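Side-chain contacts in sulfotransferase (Alicyclobacillus acidocaldarius subsp. acidocaldarius, PDB 3RNL), which probably transfers sulfo groups from an activated donor to an acceptor, as sulfotransferases of the P-loop NTPase clan do: residues S46-P51 against A100-D105; Y93-G98 against Y161-L166; A110-M115 against D176-E181; Q182-L187 against C203-V208. One frame throughout, in Å; residues are numbered along the deposited sequence. Where two conformers were deposited one is given.

Contact 1. Residues S46-P51 against A100-D105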
loop_
_atom_site.group_PDB
_atom_site.type_symbol
_atom_site.label_atom_id
_atom_site.label_comp_id
_atom_site.label_asym_id
_atom_site.label_seq_id
_atom_site.Cartn_x
_atom_site.Cartn_y
_atom_site.Cartn_z
ATOM N N SER A 46 1.766 12.329 0.346
ATOM C CA SER A 46 0.335 12.425 0.038
ATOM C C SER A 46 -0.425 13.618 0.619
ATOM O O SER A 46 -1.557 13.881 0.224
ATOM C CB SER A 46 -0.359 11.124 0.472
ATOM O OG SER A 46 0.109 10.063 -0.349
ATOM N N ILE A 47 0.192 14.347 1.540
ATOM C CA ILE A 47 -0.561 15.345 2.324
ATOM C C ILE A 47 -1.351 16.337 1.458
ATOM O O ILE A 47 -2.508 16.644 1.754
ATOM C CB ILE A 47 0.347 16.125 3.305
ATOM C CG1 ILE A 47 1.105 15.174 4.236
ATOM C CG2 ILE A 47 -0.465 17.155 4.106
ATOM C CD1 ILE A 47 0.237 14.259 5.057
ATOM N N PRO A 48 -0.742 16.860 0.386
ATOM C CA PRO A 48 -1.517 17.836 -0.391
ATOM C C PRO A 48 -2.793 17.294 -1.041
ATOM O O PRO A 48 -3.641 18.096 -1.450
ATOM C CB PRO A 48 -0.518 18.316 -1.457
ATOM C CG PRO A 48 0.838 18.066 -0.814
ATOM C CD PRO A 48 0.652 16.766 -0.087
ATOM N N ASP A 49 -2.930 15.974 -1.149
ATOM C CA ASP A 49 -4.145 15.374 -1.708
ATOM C C ASP A 49 -5.208 15.110 -0.636
ATOM O O ASP A 49 -6.329 14.713 -0.963
ATOM C CB ASP A 49 -3.806 14.035 -2.383
ATOM C CG ASP A 49 -2.993 14.202 -3.656
ATOM O OD1 ASP A 49 -3.195 15.209 -4.377
ATOM O OD2 ASP A 49 -2.142 13.330 -3.926
ATOM N N PHE A 50 -4.848 15.285 0.636
ATOM C CA PHE A 50 -5.763 14.993 1.736
ATOM C C PHE A 50 -6.886 16.020 1.748
ATOM O O PHE A 50 -6.682 17.161 1.355
ATOM C CB PHE A 50 -5.069 15.125 3.098
ATOM C CG PHE A 50 -4.245 13.934 3.519
ATOM C CD1 PHE A 50 -3.934 12.910 2.639
ATOM C CD2 PHE A 50 -3.794 13.853 4.831
ATOM C CE1 PHE A 50 -3.162 11.819 3.074
ATOM C CE2 PHE A 50 -3.029 12.785 5.271
ATOM C CZ PHE A 50 -2.717 11.762 4.397
ATOM N N PRO A 51 -8.067 15.628 2.247
ATOM C CA PRO A 51 -9.081 16.643 2.558
ATOM C C PRO A 51 -8.625 17.473 3.751
ATOM O O PRO A 51 -7.610 17.141 4.364
ATOM C CB PRO A 51 -10.296 15.804 2.960
ATOM C CG PRO A 51 -9.707 14.541 3.516
ATOM C CD PRO A 51 -8.484 14.269 2.642
ATOM N N ALA A 100 3.023 10.103 -6.515
ATOM C CA ALA A 100 4.164 9.648 -7.302
ATOM C C ALA A 100 4.979 10.839 -7.794
ATOM O O ALA A 100 6.199 10.830 -7.699
ATOM C CB ALA A 100 3.701 8.800 -8.499
ATOM N N GLN A 101 4.302 11.849 -8.330
ATOM C CA GLN A 101 5.016 13.003 -8.890
ATOM C C GLN A 101 5.758 13.810 -7.811
ATOM O O GLN A 101 6.874 14.302 -8.039
ATOM C CB GLN A 101 4.075 13.898 -9.722
ATOM C CG GLN A 101 4.829 15.046 -10.445
ATOM C CD GLN A 101 5.763 14.528 -11.535
ATOM O OE1 GLN A 101 5.330 13.860 -12.467
ATOM N NE2 GLN A 101 7.056 14.833 -11.414
ATOM N N ARG A 102 5.167 13.947 -6.622
ATOM C CA ARG A 102 5.872 14.640 -5.529
ATOM C C ARG A 102 7.114 13.880 -5.089
ATOM O O ARG A 102 8.161 14.482 -4.791
ATOM C CB ARG A 102 4.971 14.834 -4.299
ATOM C CG ARG A 102 3.785 15.710 -4.565
ATOM C CD ARG A 102 2.886 15.932 -3.315
ATOM N NE ARG A 102 1.632 16.440 -3.836
ATOM C CZ ARG A 102 0.507 15.737 -3.914
ATOM N NH1 ARG A 102 0.424 14.508 -3.385
ATOM N NH2 ARG A 102 -0.555 16.297 -4.471
HETATM N N MSE A 103 7.003 12.556 -5.002
HETATM C CA MSE A 103 8.167 11.730 -4.668
HETATM C C MSE A 103 9.247 11.886 -5.712
HETATM O O MSE A 103 10.427 12.019 -5.393
HETATM C CB MSE A 103 7.793 10.251 -4.606
HETATM C CG MSE A 103 6.962 9.854 -3.415
HETATM SE SE MSE A 103 6.362 8.004 -3.693
HETATM C CE MSE A 103 5.872 7.598 -1.862
ATOM N N TYR A 104 8.843 11.833 -6.976
ATOM C CA TYR A 104 9.807 11.934 -8.064
ATOM C C TYR A 104 10.519 13.281 -8.067
ATOM O O TYR A 104 11.733 13.398 -8.370
ATOM C CB TYR A 104 9.081 11.714 -9.403
ATOM C CG TYR A 104 10.023 11.728 -10.585
ATOM C CD1 TYR A 104 10.622 10.554 -11.033
ATOM C CD2 TYR A 104 10.321 12.924 -11.245
ATOM C CE1 TYR A 104 11.492 10.567 -12.104
ATOM C CE2 TYR A 104 11.182 12.942 -12.310
ATOM C CZ TYR A 104 11.770 11.761 -12.732
ATOM O OH TYR A 104 12.618 11.767 -13.812
ATOM N N ASP A 105 9.766 14.321 -7.755
ATOM C CA ASP A 105 10.358 15.642 -7.734
ATOM C C ASP A 105 11.428 15.741 -6.648
ATOM O O ASP A 105 12.390 16.499 -6.788
ATOM C CB ASP A 105 9.282 16.718 -7.553
ATOM C CG ASP A 105 8.501 16.984 -8.840
ATOM O OD1 ASP A 105 8.966 16.583 -9.930
ATOM O OD2 ASP A 105 7.417 17.606 -8.773
#
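R102 grips D49 end-on, through NH1 and NH2. The guanidinium of R102 uses both terminal nitrogens, one for each carboxylate oxygen. NH2 of R102 reaches OD1 of D49 at 2.9 Å, and NH1 of R102 reaches OD2 of D49 at 2.9 Å. Both bonds are nearly straight. They form a two-pronged salt bridge, but the two flat groups are not coplanar. Their planes stand 63° apart. The carboxylate lies at the edge of the guanidinium, close to its plane, while both nitrogens approach D49 from above the carboxylate plane. R102 gets there on a chain stretched from CG to NE (chi2 -179°, chi3 -164°). P48 lies over one face of the same guanidinium, and the two side chains run past each other in opposite directions. CB of P48 sits toward the rim of the group, and CG of P48 is 3.5 Å from NE of R102. The proline ring and the carboxylate thus limit how the guanidinium can tilt. Each charged group has a further partner: NH1 of R102 also donates to F45 O, and OD2 of D49 also accepts from G98 N. The contact ties a short 3-10 turn, in the loop between strand 34-35 and helix 60-64, to helix 99-106. M103 and Y104 of that helix pack on helix 167-178.

Contact 2. Residues Y93-G98 against Y161-L166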
loop_
_atom_site.group_PDB
_atom_site.type_symbol
_atom_site.label_atom_id
_atom_site.label_comp_id
_atom_site.label_asym_id
_atom_site.label_seq_id
_atom_site.Cartn_x
_atom_site.Cartn_y
_atom_site.Cartn_z
ATOM N N TYR A 93 -0.070 5.882 -0.184
ATOM C CA TYR A 93 0.757 6.492 -1.229
ATOM C C TYR A 93 0.286 6.063 -2.628
ATOM O O TYR A 93 0.303 6.852 -3.567
ATOM C CB TYR A 93 2.211 6.075 -1.026
ATOM C CG TYR A 93 3.015 6.902 -0.043
ATOM C CD1 TYR A 93 2.603 8.168 0.353
ATOM C CD2 TYR A 93 4.229 6.427 0.442
ATOM C CE1 TYR A 93 3.368 8.937 1.227
ATOM C CE2 TYR A 93 5.001 7.184 1.318
ATOM C CZ TYR A 93 4.567 8.439 1.692
ATOM O OH TYR A 93 5.330 9.184 2.548
ATOM N N LEU A 94 -0.142 4.815 -2.765
ATOM C CA LEU A 94 -0.579 4.308 -4.074
ATOM C C LEU A 94 -1.885 4.989 -4.497
ATOM O O LEU A 94 -2.112 5.319 -5.671
ATOM C CB LEU A 94 -0.775 2.789 -3.972
ATOM C CG LEU A 94 -1.244 2.130 -5.280
ATOM C CD1 LEU A 94 -0.210 2.316 -6.419
ATOM C CD2 LEU A 94 -1.543 0.637 -5.061
ATOM N N PHE A 95 -2.736 5.242 -3.510
ATOM C CA PHE A 95 -4.087 5.728 -3.763
ATOM C C PHE A 95 -4.159 7.219 -4.108
ATOM O O PHE A 95 -4.903 7.611 -5.012
ATOM C CB PHE A 95 -4.964 5.443 -2.534
ATOM C CG PHE A 95 -6.359 6.026 -2.630
ATOM C CD1 PHE A 95 -7.312 5.440 -3.448
ATOM C CD2 PHE A 95 -6.710 7.155 -1.899
ATOM C CE1 PHE A 95 -8.604 5.967 -3.533
ATOM C CE2 PHE A 95 -7.993 7.695 -1.988
ATOM C CZ PHE A 95 -8.935 7.101 -2.807
ATOM N N TYR A 96 -3.405 8.052 -3.402
ATOM C CA TYR A 96 -3.514 9.502 -3.614
ATOM C C TYR A 96 -2.756 9.892 -4.883
ATOM O O TYR A 96 -1.570 9.588 -5.025
ATOM C CB TYR A 96 -3.002 10.263 -2.385
ATOM C CG TYR A 96 -4.025 10.244 -1.266
ATOM C CD1 TYR A 96 -5.243 10.908 -1.409
ATOM C CD2 TYR A 96 -3.796 9.536 -0.097
ATOM C CE1 TYR A 96 -6.198 10.879 -0.396
ATOM C CE2 TYR A 96 -4.741 9.510 0.927
ATOM C CZ TYR A 96 -5.936 10.183 0.766
ATOM O OH TYR A 96 -6.891 10.157 1.771
ATOM N N PRO A 97 -3.459 10.526 -5.830
ATOM C CA PRO A 97 -3.004 10.583 -7.228
ATOM C C PRO A 97 -1.811 11.489 -7.501
ATOM O O PRO A 97 -1.195 11.329 -8.549
ATOM C CB PRO A 97 -4.250 11.063 -7.984
ATOM C CG PRO A 97 -4.970 11.889 -6.976
ATOM C CD PRO A 97 -4.770 11.171 -5.654
ATOM N N GLY A 98 -1.492 12.413 -6.599
ATOM C CA GLY A 98 -0.370 13.304 -6.828
ATOM C C GLY A 98 0.917 12.827 -6.176
ATOM O O GLY A 98 1.979 13.454 -6.329
ATOM N N TYR A 161 -13.952 0.897 0.176
ATOM C CA TYR A 161 -13.714 -0.503 -0.117
ATOM C C TYR A 161 -13.423 -0.659 -1.587
ATOM O O TYR A 161 -12.481 -1.350 -1.975
ATOM C CB TYR A 161 -14.951 -1.316 0.241
ATOM C CG TYR A 161 -15.234 -1.300 1.716
ATOM C CD1 TYR A 161 -14.304 -1.781 2.625
ATOM C CD2 TYR A 161 -16.444 -0.815 2.203
ATOM C CE1 TYR A 161 -14.560 -1.763 3.988
ATOM C CE2 TYR A 161 -16.707 -0.792 3.556
ATOM C CZ TYR A 161 -15.770 -1.274 4.442
ATOM O OH TYR A 161 -16.044 -1.253 5.794
ATOM N N ARG A 162 -14.261 -0.032 -2.398
ATOM C CA ARG A 162 -14.116 -0.107 -3.851
ATOM C C ARG A 162 -13.008 0.809 -4.380
ATOM O O ARG A 162 -12.172 0.375 -5.176
ATOM C CB ARG A 162 -15.449 0.232 -4.549
ATOM C CG ARG A 162 -16.520 -0.861 -4.453
ATOM C CD ARG A 162 -17.876 -0.340 -4.994
ATOM N NE ARG A 162 -18.714 -1.423 -5.527
ATOM C CZ ARG A 162 -19.668 -2.044 -4.839
ATOM N NH1 ARG A 162 -19.913 -1.698 -3.584
ATOM N NH2 ARG A 162 -20.382 -3.010 -5.407
ATOM N N ALA A 163 -12.989 2.069 -3.942
ATOM C CA ALA A 163 -12.100 3.037 -4.584
ATOM C C ALA A 163 -10.636 2.626 -4.441
ATOM O O ALA A 163 -9.835 2.754 -5.377
ATOM C CB ALA A 163 -12.316 4.439 -4.019
ATOM N N VAL A 164 -10.281 2.126 -3.265
ATOM C CA VAL A 164 -8.886 1.778 -2.996
ATOM C C VAL A 164 -8.449 0.522 -3.765
ATOM O O VAL A 164 -7.265 0.332 -4.054
ATOM C CB VAL A 164 -8.652 1.652 -1.463
ATOM C CG1 VAL A 164 -7.338 0.955 -1.150
ATOM C CG2 VAL A 164 -8.697 3.053 -0.839
ATOM N N GLY A 165 -9.412 -0.315 -4.114
ATOM C CA GLY A 165 -9.133 -1.534 -4.857
ATOM C C GLY A 165 -9.108 -1.359 -6.371
ATOM O O GLY A 165 -8.805 -2.329 -7.085
ATOM N N LEU A 166 -9.384 -0.162 -6.897
ATOM C CA LEU A 166 -9.282 -0.102 -8.350
ATOM C C LEU A 166 -7.849 0.327 -8.625
ATOM O O LEU A 166 -7.547 1.492 -8.915
ATOM C CB LEU A 166 -10.252 0.976 -8.851
ATOM C CG LEU A 166 -11.748 0.647 -8.698
ATOM C CD1 LEU A 166 -12.644 1.887 -8.835
ATOM C CD2 LEU A 166 -12.123 -0.395 -9.740
#
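Two loops of the alpha-beta-alpha sandwich meet where F95 packs on A163 and V164. One loop leaves strand 85-89 and leads to helix 99-106; the other leads into helix 167-178. The contact is apolar, with no hydrogen bond across it. F95 has its CG anti to the backbone N (chi1 174°), which swings the ring out to the second loop. CG2 of V164 sits over one face of the ring in a CH-pi contact, 4.1 Å from the F95 ring centroid. It is offset toward the rim, so that CD1 of F95 is its nearest ring atom at 3.8 Å. The two side chains cross at about a right angle. Q170 of helix 167-178 also touches F95. Replacing F95 by an alanine would probably leave the V164 methyl without its aromatic face and open a gap between the loops. The second loop has helical backbone angles with only weak internal bonds; its N-H groups at R162 and A163 are held by the carboxylate of E147. A163 comes at the ring from another direction: its CB lies 4.0 Å from CE1 of F95, and its carbonyl O lies at the ring edge, near the plane, 3.9 Å from the same CE1.

Contact 3. Residues A110-M115 against D176-E181. With MG (magnesium ion), chain C.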
loop_
_atom_site.group_PDB
_atom_site.type_symbol
_atom_site.label_atom_id
_atom_site.label_comp_id
_atom_site.label_asym_id
_atom_site.label_seq_id
_atom_site.Cartn_x
_atom_site.Cartn_y
_atom_site.Cartn_z
ATOM N N ALA A 110 14.355 7.073 -6.915
ATOM C CA ALA A 110 13.735 6.156 -5.948
ATOM C C ALA A 110 13.132 4.906 -6.585
ATOM O O ALA A 110 12.618 4.948 -7.695
ATOM C CB ALA A 110 12.670 6.889 -5.114
ATOM N N LYS A 111 13.153 3.801 -5.844
ATOM C CA LYS A 111 12.481 2.579 -6.287
ATOM C C LYS A 111 11.176 2.409 -5.523
ATOM O O LYS A 111 11.049 2.856 -4.382
ATOM C CB LYS A 111 13.373 1.363 -6.072
ATOM C CG LYS A 111 14.613 1.396 -6.966
ATOM C CD LYS A 111 15.597 0.274 -6.601
ATOM C CE LYS A 111 16.925 0.503 -7.346
ATOM N NZ LYS A 111 18.003 -0.464 -6.988
ATOM N N ILE A 112 10.197 1.796 -6.173
ATOM C CA ILE A 112 8.847 1.735 -5.639
ATOM C C ILE A 112 8.433 0.277 -5.510
ATOM O O ILE A 112 8.538 -0.472 -6.492
ATOM C CB ILE A 112 7.867 2.395 -6.619
ATOM C CG1 ILE A 112 8.314 3.821 -6.980
ATOM C CG2 ILE A 112 6.424 2.349 -6.062
ATOM C CD1 ILE A 112 8.275 4.799 -5.804
ATOM N N LEU A 113 7.988 -0.122 -4.316
ATOM C CA LEU A 113 7.400 -1.452 -4.107
ATOM C C LEU A 113 5.905 -1.336 -3.916
ATOM O O LEU A 113 5.441 -0.561 -3.077
ATOM C CB LEU A 113 7.996 -2.112 -2.851
ATOM C CG LEU A 113 9.441 -2.593 -3.026
ATOM C CD1 LEU A 113 10.060 -2.986 -1.680
ATOM C CD2 LEU A 113 9.474 -3.778 -3.992
ATOM N N ILE A 114 5.149 -2.123 -4.682
ATOM C CA ILE A 114 3.690 -2.118 -4.594
ATOM C C ILE A 114 3.270 -3.549 -4.351
ATOM O O ILE A 114 3.755 -4.437 -5.045
ATOM C CB ILE A 114 3.077 -1.690 -5.946
ATOM C CG1 ILE A 114 3.489 -0.256 -6.285
ATOM C CG2 ILE A 114 1.540 -1.846 -5.929
ATOM C CD1 ILE A 114 3.114 0.179 -7.708
HETATM N N MSE A 115 2.389 -3.789 -3.375
HETATM C CA MSE A 115 1.853 -5.147 -3.196
HETATM C C MSE A 115 0.345 -5.100 -3.397
HETATM O O MSE A 115 -0.332 -4.244 -2.829
HETATM C CB MSE A 115 2.189 -5.735 -1.821
HETATM C CG MSE A 115 1.646 -7.163 -1.650
HETATM SE SE MSE A 115 2.666 -8.235 -0.376
HETATM C CE MSE A 115 3.394 -6.811 0.695
ATOM N N ASP A 176 4.071 5.451 -14.995
ATOM C CA ASP A 176 4.312 6.618 -15.842
ATOM C C ASP A 176 5.398 7.506 -15.237
ATOM O O ASP A 176 6.307 7.963 -15.920
ATOM C CB ASP A 176 3.046 7.467 -16.006
ATOM C CG ASP A 176 2.001 6.807 -16.885
ATOM O OD1 ASP A 176 2.336 5.833 -17.609
ATOM O OD2 ASP A 176 0.843 7.284 -16.870
ATOM N N VAL A 177 5.296 7.788 -13.955
ATOM C CA VAL A 177 6.237 8.744 -13.347
ATOM C C VAL A 177 7.655 8.166 -13.198
ATOM O O VAL A 177 8.657 8.824 -13.547
ATOM C CB VAL A 177 5.702 9.220 -11.970
ATOM C CG1 VAL A 177 6.767 10.020 -11.210
ATOM C CG2 VAL A 177 4.426 10.054 -12.159
ATOM N N PHE A 178 7.743 6.971 -12.615
ATOM C CA PHE A 178 9.048 6.384 -12.321
ATOM C C PHE A 178 9.637 5.488 -13.400
ATOM O O PHE A 178 10.855 5.321 -13.459
ATOM C CB PHE A 178 8.975 5.616 -10.986
ATOM C CG PHE A 178 8.917 6.523 -9.803
ATOM C CD1 PHE A 178 10.085 7.058 -9.295
ATOM C CD2 PHE A 178 7.699 6.901 -9.242
ATOM C CE1 PHE A 178 10.054 7.935 -8.204
ATOM C CE2 PHE A 178 7.665 7.782 -8.161
ATOM C CZ PHE A 178 8.848 8.304 -7.649
ATOM N N GLY A 179 8.805 5.007 -14.314
ATOM C CA GLY A 179 9.272 4.051 -15.308
ATOM C C GLY A 179 9.301 2.630 -14.769
ATOM O O GLY A 179 9.441 2.408 -13.573
ATOM N N ARG A 180 9.193 1.650 -15.658
ATOM C CA ARG A 180 9.137 0.251 -15.236
ATOM C C ARG A 180 10.415 -0.219 -14.529
ATOM O O ARG A 180 10.372 -1.100 -13.673
ATOM C CB ARG A 180 8.827 -0.643 -16.440
ATOM C CG ARG A 180 8.245 -2.002 -16.085
ATOM C CD ARG A 180 7.567 -2.646 -17.299
ATOM N NE ARG A 180 6.413 -1.873 -17.763
ATOM C CZ ARG A 180 5.152 -2.139 -17.432
ATOM N NH1 ARG A 180 4.880 -3.164 -16.635
ATOM N NH2 ARG A 180 4.165 -1.385 -17.904
ATOM N N GLU A 181 11.551 0.374 -14.878
ATOM C CA GLU A 181 12.810 0.016 -14.226
ATOM C C GLU A 181 12.782 0.241 -12.702
ATOM O O GLU A 181 13.469 -0.447 -11.932
ATOM C CB GLU A 181 13.954 0.816 -14.866
ATOM C CG GLU A 181 15.332 0.475 -14.342
ATOM C CD GLU A 181 15.845 -0.842 -14.877
ATOM O OE1 GLU A 181 15.783 -1.055 -16.110
ATOM O OE2 GLU A 181 16.305 -1.666 -14.060
HETATM MG MG MG C . 6.925 8.318 -18.137
HETATM O O HOH W 1 5.710 7.152 -19.269
HETATM O O HOH W 2 7.684 10.056 -16.996
HETATM O O HOH W 3 4.917 9.900 -18.174
HETATM O O HOH W 4 8.949 7.067 -17.578
#
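The contact belongs to a beta-alpha-beta crossover of the parallel sheet, where F178 at the end of helix 167-178 packs on A110, just before strand 111-116, and I112 within it. I112 holds CG1 beside its backbone N (chi1 -54°), which sends CD1 over one face of the F178 ring. This is a CH-pi contact, with CD1 of I112 4.0 Å from the F178 ring centroid and 15° off the ring normal. CG1 of I112 backs it up, 3.9 Å from CD2 of F178. The CD1-CE1 side of the ring meets A110: O of A110 is 3.7 Å from CD1 of F178, and the A110 methyl lies near CE1. A leucine in place of F178 would probably lose the flat face under I112 and loosen the fit against A110. G179 follows with positive phi and turns the chain out of the helix. Two residues before F178, O of D176 binds a magnesium ion at 2.3 Å. Four waters also bind this ion. The aromatic ring is buried between secondary elements: M103 of helix 99-106 and V183 of the neighbouring strand 183-187 touch it too, so helices 99-106 and 167-178 share this face of the sheet.

Contact 4. Residues Q182-L187 against C203-V208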
loop_
_atom_site.group_PDB
_atom_site.type_symbol
_atom_site.label_atom_id
_atom_site.label_comp_id
_atom_site.label_asym_id
_atom_site.label_seq_id
_atom_site.Cartn_x
_atom_site.Cartn_y
_atom_site.Cartn_z
ATOM N N GLN A 182 12.038 1.260 -12.277
ATOM C CA GLN A 182 12.006 1.670 -10.876
ATOM C C GLN A 182 10.814 1.189 -10.040
ATOM O O GLN A 182 10.608 1.670 -8.918
ATOM C CB GLN A 182 12.219 3.184 -10.754
ATOM C CG GLN A 182 13.664 3.567 -11.119
ATOM C CD GLN A 182 13.865 5.057 -11.280
ATOM O OE1 GLN A 182 14.382 5.506 -12.295
ATOM N NE2 GLN A 182 13.469 5.830 -10.277
ATOM N N VAL A 183 9.974 0.339 -10.625
ATOM C CA VAL A 183 8.771 -0.120 -9.929
ATOM C C VAL A 183 8.715 -1.646 -9.926
ATOM O O VAL A 183 8.995 -2.285 -10.941
ATOM C CB VAL A 183 7.508 0.398 -10.643
ATOM C CG1 VAL A 183 6.237 -0.099 -9.903
ATOM C CG2 VAL A 183 7.541 1.923 -10.719
ATOM N N LYS A 184 8.366 -2.232 -8.783
ATOM C CA LYS A 184 8.172 -3.677 -8.711
ATOM C C LYS A 184 6.825 -3.944 -8.076
ATOM O O LYS A 184 6.529 -3.411 -7.008
ATOM C CB LYS A 184 9.278 -4.334 -7.882
ATOM C CG LYS A 184 9.101 -5.853 -7.743
ATOM C CD LYS A 184 10.280 -6.472 -7.016
ATOM C CE LYS A 184 10.085 -7.974 -6.802
ATOM N NZ LYS A 184 10.143 -8.703 -8.103
ATOM N N VAL A 185 6.007 -4.752 -8.747
ATOM C CA VAL A 185 4.672 -5.071 -8.229
ATOM C C VAL A 185 4.689 -6.508 -7.756
ATOM O O VAL A 185 5.124 -7.385 -8.495
ATOM C CB VAL A 185 3.623 -4.924 -9.341
ATOM C CG1 VAL A 185 2.226 -5.364 -8.841
ATOM C CG2 VAL A 185 3.599 -3.491 -9.841
ATOM N N ILE A 186 4.237 -6.741 -6.527
ATOM C CA ILE A 186 4.203 -8.081 -5.940
ATOM C C ILE A 186 2.762 -8.455 -5.672
ATOM O O ILE A 186 1.965 -7.601 -5.300
ATOM C CB ILE A 186 4.903 -8.089 -4.577
ATOM C CG1 ILE A 186 6.351 -7.636 -4.707
ATOM C CG2 ILE A 186 4.855 -9.475 -3.943
ATOM C CD1 ILE A 186 6.926 -7.240 -3.364
ATOM N N LEU A 187 2.419 -9.722 -5.883
ATOM C CA LEU A 187 1.073 -10.195 -5.538
ATOM C C LEU A 187 1.047 -10.814 -4.143
ATOM O O LEU A 187 1.915 -11.604 -3.773
ATOM C CB LEU A 187 0.573 -11.216 -6.560
ATOM C CG LEU A 187 0.579 -10.726 -8.005
ATOM C CD1 LEU A 187 -0.009 -11.794 -8.925
ATOM C CD2 LEU A 187 -0.194 -9.395 -8.132
ATOM N N CYS A 203 15.148 -7.882 -2.514
ATOM C CA CYS A 203 16.551 -7.556 -2.319
ATOM C C CYS A 203 17.266 -7.331 -3.654
ATOM O O CYS A 203 18.033 -6.378 -3.808
ATOM C CB CYS A 203 17.257 -8.661 -1.533
ATOM S SG CYS A 203 16.643 -8.806 0.185
ATOM N N ALA A 204 17.034 -8.221 -4.607
ATOM C CA ALA A 204 17.627 -8.070 -5.940
ATOM C C ALA A 204 17.192 -6.738 -6.579
ATOM O O ALA A 204 18.008 -5.998 -7.152
ATOM C CB ALA A 204 17.236 -9.248 -6.824
ATOM N N PHE A 205 15.903 -6.445 -6.485
ATOM C CA PHE A 205 15.354 -5.176 -6.997
ATOM C C PHE A 205 16.040 -3.963 -6.355
ATOM O O PHE A 205 16.407 -2.995 -7.051
ATOM C CB PHE A 205 13.850 -5.148 -6.731
ATOM C CG PHE A 205 13.174 -3.847 -7.095
ATOM C CD1 PHE A 205 13.174 -3.389 -8.407
ATOM C CD2 PHE A 205 12.500 -3.112 -6.129
ATOM C CE1 PHE A 205 12.517 -2.190 -8.745
ATOM C CE2 PHE A 205 11.824 -1.917 -6.462
ATOM C CZ PHE A 205 11.856 -1.460 -7.768
ATOM N N LEU A 206 16.235 -4.026 -5.037
ATOM C CA LEU A 206 16.830 -2.924 -4.280
ATOM C C LEU A 206 18.348 -2.880 -4.419
ATOM O O LEU A 206 18.984 -1.949 -3.944
ATOM C CB LEU A 206 16.446 -3.004 -2.794
ATOM C CG LEU A 206 14.941 -2.830 -2.533
ATOM C CD1 LEU A 206 14.574 -3.045 -1.064
ATOM C CD2 LEU A 206 14.446 -1.450 -3.028
ATOM N N GLY A 207 18.917 -3.904 -5.045
ATOM C CA GLY A 207 20.356 -3.956 -5.261
ATOM C C GLY A 207 21.144 -4.239 -3.992
ATOM O O GLY A 207 22.262 -3.743 -3.834
ATOM N N VAL A 208 20.572 -5.020 -3.077
ATOM C CA VAL A 208 21.332 -5.476 -1.919
ATOM C C VAL A 208 21.477 -6.994 -1.985
ATOM O O VAL A 208 20.864 -7.644 -2.837
ATOM C CB VAL A 208 20.666 -5.062 -0.584
ATOM C CG1 VAL A 208 20.627 -3.531 -0.450
ATOM C CG2 VAL A 208 19.245 -5.664 -0.461
#
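K184 lies along the face of F205, the two side chains running past each other in opposite directions. CB of K184 stands over the centre of the ring, 3.7 Å from the F205 ring centroid and only 6° off the normal. This is a CH-pi contact. CG of K184 is anti to the backbone N (chi1 178°), and the chain stays extended as it travels back toward the root of the aromatic side chain. CD of K184 then reaches CB of F205 at 3.8 Å and CG of F205 at 3.9 Å. The chain bends at its last torsion, and NZ turns away from F205 to a bound glycerol, which probably comes from the crystallisation liquor. The aliphatic part of the lysine therefore packs on the ring, while its charged end serves a polar partner. The far end of the ring meets backbone. CZ of F205 is 3.6 Å from O of Q182, which lies at the ring edge near its plane. CZ is also 3.7 Å from N of K184. Just beyond F205 the helix ends in a Schellman motif: G207 has positive phi, and V208 N bonds back to C203 O at 3.0 Å. The carbonyl O of F205 accepts a bond from K111 NZ on the next strand. V183, the neighbour of K184, points away from F205 and packs on helix 167-178. Helices on both faces of one strand, here the outermost strand 183-187 of a parallel sheet, are typical of an alpha-beta-alpha sandwich.

Overall arrangement
From the N terminus, contact 1 closes first: the loop at 46-51 comes back to helix 99-106 after 48 residues. Contact 2 opens inside that span at 93-98 and closes later at 161-166, so contacts 1 and 2 cross. Contact 3 opens at 110-115, within the span of contact 2, and closes beyond it at 176-181; these two cross as well. Contact 4 begins at the next residue and closes after a short helical excursion. None nests inside another. Contacts 1 and 2 join loops and helix 99-106 outside the sheet. Contacts 3 and 4 fix helices 167-178 and 195-206 to the adjoining strands 111-116 and 183-187.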